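Local coordinates for protein esterase (Pelagibacterium halotolerans, PDB 5DWD) that probably hydrolyses carboxylic esters, as a carboxylesterase of the alpha/beta-hydrolase superfamily, at residues K41-L46 / D121-T126; M72-N77 / D116-D121; F92-E97 / T101-A106. All coordinates share one frame; numbering follows the deposited sequence.

Overall arrangement
Helix 101-126 is common to all three contacts, which sample its two ends. Interactions 1 and 2 sit near its C-terminal end, their centres about 6 Å apart; they share D121 and face neighbouring parallel strands, 42-47 and 71-74, joined where L46 N lies 2.8 Å from V74 O. Interaction 3 belongs to the first turns of the same helix, its centre about 29 Å from that of interaction 1 and about 23 Å from that of interaction 2. Along the chain, 3 is nested within 2, and 2 within 1. Only interaction 3 contributes to the pocket holding the polyether 1PG: L94, L96 and R104 line it, and R104 comes near, without touching, the probable S139-H222-D190 triad.

Interaction 1: K41-L46 / D121-T126; sequences KSLVVL and DLWAQT
L43 and V45 on strand 42-47 meet L122 of helix 101-126 tip to tip, the helix-on-sheet packing of an alpha/beta-hydrolase core. The short segments run roughly antiparallel, at 149°, with their axes 11.4 Å apart at closest approach, so the gap is bridged by side chains. L43 and V45 are two residues apart on the strand and both point toward the helix.

One methyl does most of the touching: L122 CD2 lies 3.6 Å from L43 CD2 and 3.7 Å from V45 CG2. Two torsions account for its position. L122 holds CG anti to the backbone N (chi1 -173°), which extends the branch toward the strand, and L43 does likewise from the other side, so that the two leucines approach end on. V45 instead offers CG2, the methyl beside its backbone N. The three residues are buried, and their contacts with one another are purely apolar.

W123 comes in differently. Its side chain crosses that of L43 at about a right angle, and the pyrrole part of the indole does the touching, with NE1 4.0 Å and CD1 4.1 Å from L43 CD2. The approach to the ring is oblique. The indole N-H is spent elsewhere, on T133 OG1 of strand 133-138, the sheet neighbour of 42-47; L43 also packs on T133, so the tryptophan spans two adjacent strands.

At the end of the helix, T126 bonds back into its own helix. Its backbone N and its OG1 both donate to L122 O, from opposite faces of the carbonyl plane. The hydroxyl bond is 2.8 Å from T126 OG1 to L122 O, with the donor tilted 29° from that plane.

Interaction 2: M72-N77 / D116-D121; sequences MFVAPN and DAFLAD
F118 of helix 101-126 presents its ring to V74, the last residue of strand 71-74, and to P76 in the loop that follows. This is core packing in the alpha/beta-hydrolase fold, made at the C-terminal end of strand 71-74. All three residues are buried, and 115 Å² of surface is lost between the segments when both sides are summed.

The first kind of interaction is CH-pi. P76 CB sits over one face of the F118 ring, 4.1 Å from the ring centroid and 22° off the normal, which places it above the face but displaced toward the rim. The proline and phenylalanine side chains cross at about a right angle. P76 CG hangs just beyond the CE2-CZ side of the ring, above its plane, 3.6 Å from F118 CE2.

The second kind is aliphatic contact at the ring edge. V74 CG1 lies in the plane of the phenyl group, 3.8 Å from F118 CZ. The ring is therefore met by two residues in different ways, the proline over a face and the valine at the rim, a combination that would probably restrict its rotation. Torsions on both sides serve the edge contact: F118 sets CG anti to the backbone N (chi1 169°), directing the ring out from the helix, while V74 puts CG1 in the same relation to its own N (chi1 179°).

Among the neighbouring elements, strand 71-74 is bonded through its backbone to strand 42-47 on one side, with V74 pairing with V44 and L46, and to strand 32-33 on the other, where F73 bonds L33. V74 also packs on L43 and M32, and F118 touches L28 in a loop before strand 32-33. Helix 54-65 lies against F73, through W64 and R65, and against A75, through I58.

Interaction 3: F92-E97 / T101-A106; sequences FPLDLE and TLARLA
F92 turns its ring toward R104 by its first torsion: at chi1 52°, CG is lodged between the backbone N and the carbonyl carbon. R104 leaves the helix with CG anti to the carbonyl carbon (chi1 -71°) and then runs extended from CG to NE. The ring consequently lies obliquely against the backbone and first side-chain carbons of R104, with F92 CE1 3.7 Å from R104 CA and 4.0 Å from R104 CG. F92 CD1 also approaches A103 O at 3.8 Å, again obliquely.

A103 CB faces the loop and is met from two directions, by P93 O at 3.7 Å and by L94 CD2 at 4.0 Å. The small methyl permits a close backbone approach, the CA atoms of L94 and A103 being 5.7 Å apart. A water then ties the two main chains together, donating to P93 O at 2.7 Å and to A103 O at 2.8 Å. Replacing F92 by an alanine would probably open a gap beside R104 CA and CG, leaving the arginine stem less fixed.

The far end of the same side chain enters a pocket: R104 NH2 hydrogen-bonds O1 of a bound 1PG, probably a crystallisation additive, and also lies close to the like-charged R100 NH1. L94 and L96 line the same pocket and pack on Y50.

The loop carrying F92 follows strand 89-90 and leads into helix 101-126, folding back along its first turns. Helix 140-149 packs against both segments, with M144 meeting F92, Q140 meeting L94 and M143 meeting R104.

Interaction 1: K41-L46 / D121-T126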
loop_
_atom_site.group_PDB
_atom_site.type_symbol
_atom_site.label_atom_id
_atom_site.label_comp_id
_atom_site.label_asym_id
_atom_site.label_seq_id
_atom_site.Cartn_x
_atom_site.Cartn_y
_atom_site.Cartn_z
ATOM N N LYS B 41 -8.878 15.386 11.066
ATOM C CA LYS B 41 -9.204 14.306 10.143
ATOM C C LYS B 41 -7.948 13.500 9.831
ATOM O O LYS B 41 -8.029 12.343 9.367
ATOM C CB LYS B 41 -9.755 14.885 8.823
ATOM C CG LYS B 41 -11.161 15.530 8.891
ATOM C CD LYS B 41 -11.428 16.253 7.565
ATOM C CE LYS B 41 -12.865 16.195 7.076
ATOM N NZ LYS B 41 -13.633 17.356 7.595
ATOM N N SER B 42 -6.787 14.136 10.049
ATOM C CA SER B 42 -5.511 13.440 9.809
ATOM C C SER B 42 -4.478 13.857 10.888
ATOM O O SER B 42 -4.651 14.861 11.625
ATOM C CB SER B 42 -5.004 13.784 8.419
ATOM O OG SER B 42 -5.084 15.199 8.188
ATOM N N LEU B 43 -3.334 13.156 10.870
ATOM C CA LEU B 43 -2.329 13.270 11.901
ATOM C C LEU B 43 -0.951 13.128 11.211
ATOM O O LEU B 43 -0.750 12.187 10.428
ATOM C CB LEU B 43 -2.442 12.105 12.892
ATOM C CG LEU B 43 -1.363 11.940 13.946
ATOM C CD1 LEU B 43 -1.273 13.164 14.894
ATOM C CD2 LEU B 43 -1.672 10.704 14.767
ATOM N N VAL B 44 -0.098 14.116 11.484
ATOM C CA VAL B 44 1.275 14.068 11.077
ATOM C C VAL B 44 2.133 13.962 12.343
ATOM O O VAL B 44 2.120 14.873 13.178
ATOM C CB VAL B 44 1.609 15.278 10.201
ATOM C CG1 VAL B 44 3.112 15.356 9.999
ATOM C CG2 VAL B 44 0.927 15.167 8.830
ATOM N N VAL B 45 2.936 12.854 12.424
ATOM C CA VAL B 45 3.869 12.665 13.520
ATOM C C VAL B 45 5.253 13.012 12.958
ATOM O O VAL B 45 5.676 12.438 11.945
ATOM C CB VAL B 45 3.850 11.215 14.004
ATOM C CG1 VAL B 45 4.847 10.964 15.058
ATOM C CG2 VAL B 45 2.433 10.883 14.534
ATOM N N LEU B 46 5.939 13.883 13.665
ATOM C CA LEU B 46 7.243 14.381 13.228
ATOM C C LEU B 46 8.317 13.890 14.147
ATOM O O LEU B 46 8.255 14.130 15.311
ATOM C CB LEU B 46 7.249 15.933 13.303
ATOM C CG LEU B 46 6.174 16.624 12.496
ATOM C CD1 LEU B 46 5.802 17.979 13.060
ATOM C CD2 LEU B 46 6.629 16.788 11.046
ATOM N N ASP B 121 -0.409 4.576 21.645
ATOM C CA ASP B 121 -0.968 5.501 22.690
ATOM C C ASP B 121 -1.595 6.751 22.059
ATOM O O ASP B 121 -2.679 7.162 22.367
ATOM C CB ASP B 121 0.111 5.898 23.707
ATOM C CG ASP B 121 0.465 4.761 24.709
ATOM O OD1 ASP B 121 -0.310 3.776 24.798
ATOM O OD2 ASP B 121 1.536 4.844 25.400
ATOM N N LEU B 122 -0.900 7.356 21.107
ATOM C CA LEU B 122 -1.477 8.500 20.357
ATOM C C LEU B 122 -2.794 8.219 19.621
ATOM O O LEU B 122 -3.741 9.048 19.608
ATOM C CB LEU B 122 -0.399 8.989 19.369
ATOM C CG LEU B 122 -0.741 10.241 18.626
ATOM C CD1 LEU B 122 -1.010 11.384 19.560
ATOM C CD2 LEU B 122 0.428 10.546 17.671
ATOM N N TRP B 123 -2.854 7.085 18.930
ATOM C CA TRP B 123 -4.044 6.659 18.236
ATOM C C TRP B 123 -5.204 6.446 19.260
ATOM O O TRP B 123 -6.261 6.961 19.031
ATOM C CB TRP B 123 -3.792 5.410 17.401
ATOM C CG TRP B 123 -2.885 5.715 16.185
ATOM C CD1 TRP B 123 -2.870 6.868 15.450
ATOM C CD2 TRP B 123 -1.909 4.853 15.608
ATOM N NE1 TRP B 123 -1.934 6.774 14.425
ATOM C CE2 TRP B 123 -1.328 5.543 14.513
ATOM C CE3 TRP B 123 -1.436 3.586 15.929
ATOM C CZ2 TRP B 123 -0.308 4.991 13.763
ATOM C CZ3 TRP B 123 -0.432 3.037 15.184
ATOM C CH2 TRP B 123 0.122 3.718 14.123
ATOM N N ALA B 124 -4.921 5.821 20.372
ATOM C CA ALA B 124 -5.937 5.632 21.431
ATOM C C ALA B 124 -6.389 6.953 22.049
ATOM O O ALA B 124 -7.593 7.149 22.391
ATOM C CB ALA B 124 -5.401 4.727 22.505
ATOM N N GLN B 125 -5.465 7.889 22.168
ATOM C CA GLN B 125 -5.779 9.186 22.745
ATOM C C GLN B 125 -6.597 10.078 21.837
ATOM O O GLN B 125 -7.432 10.819 22.333
ATOM C CB GLN B 125 -4.507 9.910 23.188
ATOM C CG GLN B 125 -4.121 9.549 24.602
ATOM C CD GLN B 125 -2.634 9.580 24.830
ATOM O OE1 GLN B 125 -1.897 10.289 24.136
ATOM N NE2 GLN B 125 -2.174 8.811 25.823
ATOM N N THR B 126 -6.355 10.028 20.518
ATOM C CA THR B 126 -6.961 10.960 19.559
ATOM C C THR B 126 -8.129 10.338 18.837
ATOM O O THR B 126 -8.977 11.036 18.312
ATOM C CB THR B 126 -5.926 11.404 18.494
ATOM O OG1 THR B 126 -5.471 10.234 17.794
ATOM C CG2 THR B 126 -4.794 12.093 19.159
#

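Interaction 2: M72-N77 / D116-D121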
loop_
_atom_site.group_PDB
_atom_site.type_symbol
_atom_site.label_atom_id
_atom_site.label_comp_id
_atom_site.label_asym_id
_atom_site.label_seq_id
_atom_site.Cartn_x
_atom_site.Cartn_y
_atom_site.Cartn_z
ATOM N N MET B 72 -3.758 17.454 12.594
ATOM C CA MET B 72 -3.087 17.599 13.875
ATOM C C MET B 72 -1.578 17.203 13.650
ATOM O O MET B 72 -1.309 16.294 12.875
ATOM C CB MET B 72 -3.681 16.603 14.882
ATOM C CG MET B 72 -2.972 16.576 16.213
ATOM S SD MET B 72 -3.694 15.269 17.248
ATOM C CE MET B 72 -2.977 15.417 18.861
ATOM N N PHE B 73 -0.697 17.924 14.321
ATOM C CA PHE B 73 0.765 17.667 14.240
ATOM C C PHE B 73 1.284 17.327 15.634
ATOM O O PHE B 73 1.030 18.026 16.611
ATOM C CB PHE B 73 1.484 18.867 13.674
ATOM C CG PHE B 73 1.076 19.199 12.292
ATOM C CD1 PHE B 73 -0.049 20.044 12.036
ATOM C CD2 PHE B 73 1.806 18.716 11.215
ATOM C CE1 PHE B 73 -0.390 20.302 10.673
ATOM C CE2 PHE B 73 1.430 18.960 9.938
ATOM C CZ PHE B 73 0.329 19.753 9.645
ATOM N N VAL B 74 2.159 16.320 15.727
ATOM C CA VAL B 74 2.707 15.933 17.011
ATOM C C VAL B 74 4.206 15.704 16.773
ATOM O O VAL B 74 4.505 15.037 15.780
ATOM C CB VAL B 74 2.092 14.640 17.514
ATOM C CG1 VAL B 74 2.664 14.220 18.835
ATOM C CG2 VAL B 74 0.581 14.815 17.720
ATOM N N ALA B 75 5.050 16.188 17.685
ATOM C CA ALA B 75 6.529 15.970 17.559
ATOM C C ALA B 75 7.085 15.468 18.901
ATOM O O ALA B 75 7.473 16.288 19.733
ATOM C CB ALA B 75 7.199 17.268 17.218
ATOM N N PRO B 76 7.131 14.139 19.100
ATOM C CA PRO B 76 7.632 13.623 20.379
ATOM C C PRO B 76 9.094 13.799 20.561
ATOM O O PRO B 76 9.877 13.720 19.584
ATOM C CB PRO B 76 7.295 12.161 20.333
ATOM C CG PRO B 76 7.155 11.865 18.872
ATOM C CD PRO B 76 6.652 13.082 18.224
ATOM N N ASN B 77 9.464 14.080 21.802
ATOM C CA ASN B 77 10.878 13.963 22.147
ATOM C C ASN B 77 11.260 12.476 22.171
ATOM O O ASN B 77 10.523 11.662 22.715
ATOM C CB ASN B 77 11.179 14.585 23.484
ATOM C CG ASN B 77 10.897 16.042 23.526
ATOM O OD1 ASN B 77 11.269 16.823 22.601
ATOM N ND2 ASN B 77 10.311 16.489 24.654
ATOM N N ASP B 116 6.694 2.377 18.524
ATOM C CA ASP B 116 5.488 1.637 18.247
ATOM C C ASP B 116 4.463 1.882 19.350
ATOM O O ASP B 116 3.275 2.161 19.097
ATOM C CB ASP B 116 5.858 0.136 18.205
ATOM C CG ASP B 116 4.832 -0.654 17.494
ATOM O OD1 ASP B 116 4.479 -0.274 16.358
ATOM O OD2 ASP B 116 4.328 -1.585 18.113
ATOM N N ALA B 117 4.922 1.844 20.601
ATOM C CA ALA B 117 3.984 2.098 21.718
ATOM C C ALA B 117 3.456 3.511 21.755
ATOM O O ALA B 117 2.274 3.737 22.002
ATOM C CB ALA B 117 4.618 1.693 23.030
ATOM N N PHE B 118 4.316 4.478 21.402
ATOM C CA PHE B 118 3.902 5.870 21.334
ATOM C C PHE B 118 2.802 6.071 20.333
ATOM O O PHE B 118 1.816 6.800 20.551
ATOM C CB PHE B 118 5.066 6.796 21.017
ATOM C CG PHE B 118 4.629 8.188 20.674
ATOM C CD1 PHE B 118 4.241 9.089 21.666
ATOM C CD2 PHE B 118 4.558 8.618 19.331
ATOM C CE1 PHE B 118 3.862 10.382 21.361
ATOM C CE2 PHE B 118 4.101 9.885 19.047
ATOM C CZ PHE B 118 3.771 10.760 20.056
ATOM N N LEU B 119 2.979 5.444 19.145
ATOM C CA LEU B 119 1.998 5.566 18.117
ATOM C C LEU B 119 0.631 4.967 18.579
ATOM O O LEU B 119 -0.432 5.607 18.436
ATOM C CB LEU B 119 2.460 4.874 16.840
ATOM C CG LEU B 119 3.633 5.615 16.128
ATOM C CD1 LEU B 119 4.101 4.746 15.001
ATOM C CD2 LEU B 119 3.226 6.978 15.606
ATOM N N ALA B 120 0.720 3.772 19.157
ATOM C CA ALA B 120 -0.460 3.126 19.712
ATOM C C ALA B 120 -1.187 4.028 20.715
ATOM O O ALA B 120 -2.435 4.218 20.643
ATOM C CB ALA B 120 -0.081 1.809 20.355
ATOM N N ASP B 121 -0.409 4.576 21.645
ATOM C CA ASP B 121 -0.968 5.501 22.690
ATOM C C ASP B 121 -1.595 6.751 22.059
ATOM O O ASP B 121 -2.679 7.162 22.367
ATOM C CB ASP B 121 0.111 5.898 23.707
ATOM C CG ASP B 121 0.465 4.761 24.709
ATOM O OD1 ASP B 121 -0.310 3.776 24.798
ATOM O OD2 ASP B 121 1.536 4.844 25.400
#

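Interaction 3: F92-E97 / T101-A106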
loop_
_atom_site.group_PDB
_atom_site.type_symbol
_atom_site.label_atom_id
_atom_site.label_comp_id
_atom_site.label_asym_id
_atom_site.label_seq_id
_atom_site.Cartn_x
_atom_site.Cartn_y
_atom_site.Cartn_z
ATOM N N PHE B 92 18.381 6.568 19.761
ATOM C CA PHE B 92 19.339 5.532 20.148
ATOM C C PHE B 92 20.725 6.126 20.111
ATOM O O PHE B 92 20.939 7.148 19.440
ATOM C CB PHE B 92 19.244 4.254 19.303
ATOM C CG PHE B 92 19.311 4.488 17.795
ATOM C CD1 PHE B 92 20.541 4.584 17.128
ATOM C CD2 PHE B 92 18.156 4.550 17.013
ATOM C CE1 PHE B 92 20.617 4.764 15.756
ATOM C CE2 PHE B 92 18.229 4.721 15.649
ATOM C CZ PHE B 92 19.475 4.786 15.033
ATOM N N PRO B 93 21.677 5.515 20.869
ATOM C CA PRO B 93 23.018 6.108 20.974
ATOM C C PRO B 93 23.855 5.828 19.760
ATOM O O PRO B 93 23.602 4.876 18.977
ATOM C CB PRO B 93 23.623 5.421 22.233
ATOM C CG PRO B 93 22.815 4.226 22.419
ATOM C CD PRO B 93 21.449 4.442 21.874
ATOM N N LEU B 94 24.794 6.767 19.547
ATOM C CA LEU B 94 25.740 6.675 18.482
ATOM C C LEU B 94 27.144 6.864 19.025
ATOM O O LEU B 94 27.352 7.643 19.969
ATOM C CB LEU B 94 25.511 7.752 17.446
ATOM C CG LEU B 94 24.220 7.608 16.590
ATOM C CD1 LEU B 94 24.078 8.856 15.694
ATOM C CD2 LEU B 94 24.167 6.316 15.823
ATOM N N ASP B 95 28.084 6.188 18.389
ATOM C CA ASP B 95 29.533 6.501 18.635
ATOM C C ASP B 95 30.053 7.205 17.402
ATOM O O ASP B 95 30.270 6.580 16.368
ATOM C CB ASP B 95 30.285 5.219 18.930
ATOM C CG ASP B 95 31.746 5.478 19.260
ATOM O OD1 ASP B 95 32.283 6.652 19.056
ATOM O OD2 ASP B 95 32.360 4.470 19.737
ATOM N N LEU B 96 30.138 8.546 17.472
ATOM C CA LEU B 96 30.335 9.334 16.271
ATOM C C LEU B 96 31.720 9.167 15.577
ATOM O O LEU B 96 31.852 9.479 14.372
ATOM C CB LEU B 96 30.062 10.808 16.638
ATOM C CG LEU B 96 28.629 11.331 16.471
ATOM C CD1 LEU B 96 27.518 10.356 16.125
ATOM C CD2 LEU B 96 28.240 12.366 17.531
ATOM N N GLU B 97 32.705 8.669 16.332
ATOM C CA GLU B 97 34.100 8.488 15.834
ATOM C C GLU B 97 34.251 7.206 15.026
ATOM O O GLU B 97 35.265 7.020 14.359
ATOM C CB GLU B 97 35.033 8.470 17.050
ATOM N N THR B 101 27.186 1.602 11.564
ATOM C CA THR B 101 26.351 0.478 11.195
ATOM C C THR B 101 25.885 -0.287 12.397
ATOM O O THR B 101 24.683 -0.473 12.544
ATOM C CB THR B 101 27.090 -0.465 10.221
ATOM O OG1 THR B 101 27.509 0.316 9.099
ATOM C CG2 THR B 101 26.144 -1.557 9.726
ATOM N N LEU B 102 26.789 -0.661 13.297
ATOM C CA LEU B 102 26.427 -1.491 14.426
ATOM C C LEU B 102 25.475 -0.758 15.367
ATOM O O LEU B 102 24.447 -1.330 15.813
ATOM C CB LEU B 102 27.692 -1.892 15.194
ATOM C CG LEU B 102 27.561 -3.028 16.146
ATOM C CD1 LEU B 102 27.093 -4.346 15.473
ATOM C CD2 LEU B 102 28.953 -3.250 16.749
ATOM N N ALA B 103 25.802 0.507 15.666
ATOM C CA ALA B 103 25.021 1.332 16.573
ATOM C C ALA B 103 23.573 1.514 16.024
ATOM O O ALA B 103 22.600 1.444 16.756
ATOM C CB ALA B 103 25.665 2.698 16.779
ATOM N N ARG B 104 23.452 1.700 14.724
ATOM C CA ARG B 104 22.092 1.813 14.116
ATOM C C ARG B 104 21.279 0.512 14.192
ATOM O O ARG B 104 20.070 0.508 14.489
ATOM C CB ARG B 104 22.204 2.237 12.674
ATOM C CG ARG B 104 22.648 3.675 12.492
ATOM C CD ARG B 104 23.068 3.890 11.071
ATOM N NE ARG B 104 23.479 5.256 10.812
ATOM C CZ ARG B 104 24.131 5.655 9.692
ATOM N NH1 ARG B 104 24.483 4.805 8.770
ATOM N NH2 ARG B 104 24.435 6.944 9.507
ATOM N N LEU B 105 21.978 -0.611 13.890
ATOM C CA LEU B 105 21.316 -1.879 13.949
ATOM C C LEU B 105 20.755 -2.203 15.328
ATOM O O LEU B 105 19.561 -2.486 15.439
ATOM C CB LEU B 105 22.242 -3.009 13.515
ATOM C CG LEU B 105 22.734 -3.031 12.064
ATOM C CD1 LEU B 105 23.815 -4.095 11.864
ATOM C CD2 LEU B 105 21.608 -3.358 11.103
ATOM N N ALA B 106 21.574 -2.071 16.370
ATOM C CA ALA B 106 21.104 -2.354 17.739
ATOM C C ALA B 106 20.096 -1.321 18.187
ATOM O O ALA B 106 19.102 -1.589 18.849
ATOM C CB ALA B 106 22.267 -2.372 18.697
HETATM O O HOH W 1 22.639 2.365 19.385
#